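PDB 5J2Y: regulatory protein from Pseudomonas aeruginosa, which binds promoter DNA as a quorum-sensing repressor, acting as a global regulator that represses virulence genes. Local coordinates for residues A[29-34]-A[56-61]. Residues are numbered along the deposited sequence; the frame is centred on the assembly and turned at random.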
# COMPACT_ATOMS: atom_id res chain seq x y z
N THR A 29 2.22 -2.52 -9.50
CA THR A 29 2.94 -3.63 -8.88
C THR A 29 2.68 -3.57 -7.37
O THR A 29 2.27 -4.52 -6.76
CB THR A 29 4.46 -3.55 -9.19
OG1 THR A 29 4.72 -3.79 -10.59
CG2 THR A 29 5.22 -4.58 -8.42
N PHE A 30 2.85 -2.39 -6.80
CA PHE A 30 2.77 -2.22 -5.37
C PHE A 30 1.34 -2.38 -4.84
O PHE A 30 1.06 -3.18 -3.92
CB PHE A 30 3.31 -0.85 -5.03
CG PHE A 30 3.29 -0.54 -3.56
CD1 PHE A 30 4.32 -0.97 -2.72
CD2 PHE A 30 2.28 0.18 -3.03
CE1 PHE A 30 4.31 -0.66 -1.39
CE2 PHE A 30 2.25 0.48 -1.70
CZ PHE A 30 3.26 0.05 -0.87
N TRP A 31 0.40 -1.67 -5.45
CA TRP A 31 -0.96 -1.68 -4.91
C TRP A 31 -1.74 -2.97 -5.14
O TRP A 31 -2.62 -3.32 -4.35
CB TRP A 31 -1.71 -0.50 -5.41
CG TRP A 31 -1.22 0.69 -4.82
CD1 TRP A 31 -0.35 1.60 -5.38
CD2 TRP A 31 -1.52 1.17 -3.51
NE1 TRP A 31 -0.10 2.62 -4.48
CE2 TRP A 31 -0.82 2.39 -3.34
CE3 TRP A 31 -2.33 0.68 -2.46
CZ2 TRP A 31 -0.91 3.13 -2.19
CZ3 TRP A 31 -2.40 1.40 -1.31
CH2 TRP A 31 -1.69 2.64 -1.18
N SER A 32 -1.37 -3.70 -6.19
CA SER A 32 -2.10 -4.91 -6.51
C SER A 32 -1.82 -6.06 -5.56
O SER A 32 -2.62 -6.97 -5.49
CB SER A 32 -1.89 -5.32 -7.99
OG SER A 32 -0.53 -5.57 -8.25
N ARG A 33 -0.71 -6.01 -4.80
CA ARG A 33 -0.48 -7.03 -3.74
C ARG A 33 -1.59 -7.04 -2.73
O ARG A 33 -1.76 -8.04 -2.04
CB ARG A 33 0.80 -6.76 -2.94
CG ARG A 33 2.04 -6.72 -3.77
CD ARG A 33 3.28 -6.96 -2.94
NE ARG A 33 4.42 -7.11 -3.85
CZ ARG A 33 5.26 -6.12 -4.18
NH1 ARG A 33 5.15 -4.92 -3.62
NH2 ARG A 33 6.24 -6.34 -5.04
N PHE A 34 -2.28 -5.90 -2.59
CA PHE A 34 -3.40 -5.72 -1.67
C PHE A 34 -4.77 -5.83 -2.37
O PHE A 34 -5.80 -5.67 -1.74
CB PHE A 34 -3.30 -4.34 -0.96
CG PHE A 34 -1.96 -4.07 -0.33
CD1 PHE A 34 -1.61 -4.68 0.86
CD2 PHE A 34 -1.07 -3.19 -0.91
CE1 PHE A 34 -0.39 -4.44 1.44
CE2 PHE A 34 0.18 -2.97 -0.35
CZ PHE A 34 0.51 -3.59 0.84
N LEU A 56 -4.84 -0.10 7.93
CA LEU A 56 -4.34 -1.20 8.76
C LEU A 56 -3.36 -2.05 7.95
O LEU A 56 -2.26 -2.38 8.43
CB LEU A 56 -5.49 -2.09 9.26
CG LEU A 56 -6.51 -1.49 10.20
CD1 LEU A 56 -7.50 -2.56 10.57
CD2 LEU A 56 -5.85 -0.97 11.45
N LEU A 57 -3.74 -2.44 6.73
CA LEU A 57 -2.89 -3.31 5.95
C LEU A 57 -1.57 -2.66 5.62
O LEU A 57 -0.54 -3.33 5.63
CB LEU A 57 -3.52 -3.69 4.62
CG LEU A 57 -4.39 -4.90 4.57
CD1 LEU A 57 -5.13 -4.87 3.26
CD2 LEU A 57 -3.57 -6.17 4.68
N LEU A 58 -1.60 -1.38 5.23
CA LEU A 58 -0.36 -0.70 4.90
C LEU A 58 0.55 -0.64 6.12
O LEU A 58 1.75 -0.91 6.01
CB LEU A 58 -0.58 0.71 4.37
CG LEU A 58 -1.17 0.71 2.97
CD1 LEU A 58 -1.76 2.06 2.69
CD2 LEU A 58 -0.10 0.35 1.94
N HIS A 59 -0.04 -0.35 7.26
CA HIS A 59 0.69 -0.34 8.54
C HIS A 59 1.47 -1.64 8.80
O HIS A 59 2.69 -1.65 8.97
CB HIS A 59 -0.24 -0.08 9.71
CG HIS A 59 0.45 -0.17 11.02
ND1 HIS A 59 1.37 0.76 11.44
CD2 HIS A 59 0.41 -1.12 11.97
CE1 HIS A 59 1.83 0.40 12.63
NE2 HIS A 59 1.26 -0.74 12.97
N PHE A 60 0.76 -2.75 8.76
CA PHE A 60 1.40 -4.03 9.05
C PHE A 60 2.43 -4.43 8.01
O PHE A 60 3.41 -5.12 8.31
CB PHE A 60 0.33 -5.12 9.19
CG PHE A 60 -0.52 -4.94 10.41
CD1 PHE A 60 0.06 -4.92 11.70
CD2 PHE A 60 -1.91 -4.80 10.31
CE1 PHE A 60 -0.72 -4.76 12.83
CE2 PHE A 60 -2.69 -4.66 11.45
CZ PHE A 60 -2.11 -4.63 12.70
N TYR A 61 2.18 -4.02 6.77
CA TYR A 61 3.12 -4.28 5.69
C TYR A 61 4.44 -3.51 5.82
O TYR A 61 5.51 -4.07 5.70
CB TYR A 61 2.48 -3.91 4.35
CG TYR A 61 3.35 -4.20 3.16
CD1 TYR A 61 3.58 -5.49 2.72
CD2 TYR A 61 3.95 -3.16 2.44
CE1 TYR A 61 4.36 -5.75 1.59
CE2 TYR A 61 4.73 -3.41 1.33
CZ TYR A 61 4.93 -4.70 0.90
OH TYR A 61 5.75 -4.92 -0.20
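F30 reaches helix 52-62 with the far rim of its ring: CG lies anti to the backbone N (chi1 -180°), which carries CE1 to 3.9 Å from CE2 of Y61. A long flat phenyl suits this place, since its backbone stands well back from the partner helix. W31 starts out pointing away from that helix, yet the six-membered end of its indole swings back, with CH2 3.9 Å from CD1 of L58. The forked leucine packs against three aromatics, CD1 and CD2 both touching the indole of W31, and CD2 also lying 4.0 Å from CE2 of F34 and near F30. Tryptophan pairs a large apolar surface with one polar N-H, and its NE1 hydrogen-bonds E45 on helix 38-45. Both segments belong to the RsaL-like helix-turn-helix domain, and this apolar seam joins helix 27-32 and the two residues that follow to helix 52-62, near the chain's centre. R33 borders the seam, NH1 3.5 Å from OH of Y61; its long chain carries the charge to a salt bridge with E25. Y61 suits both neighbours, its hydroxyl hydrogen-bonding D68 and R23 while its ring offers a face to F34. Flat and wholly apolar, F34 drives its edge into that face in a T-shaped stack, planes 86° apart. CZ of F34 leads, 3.7 Å from CG of Y61, and CD1 of F34 lies 4.3 Å from CD1 of L57.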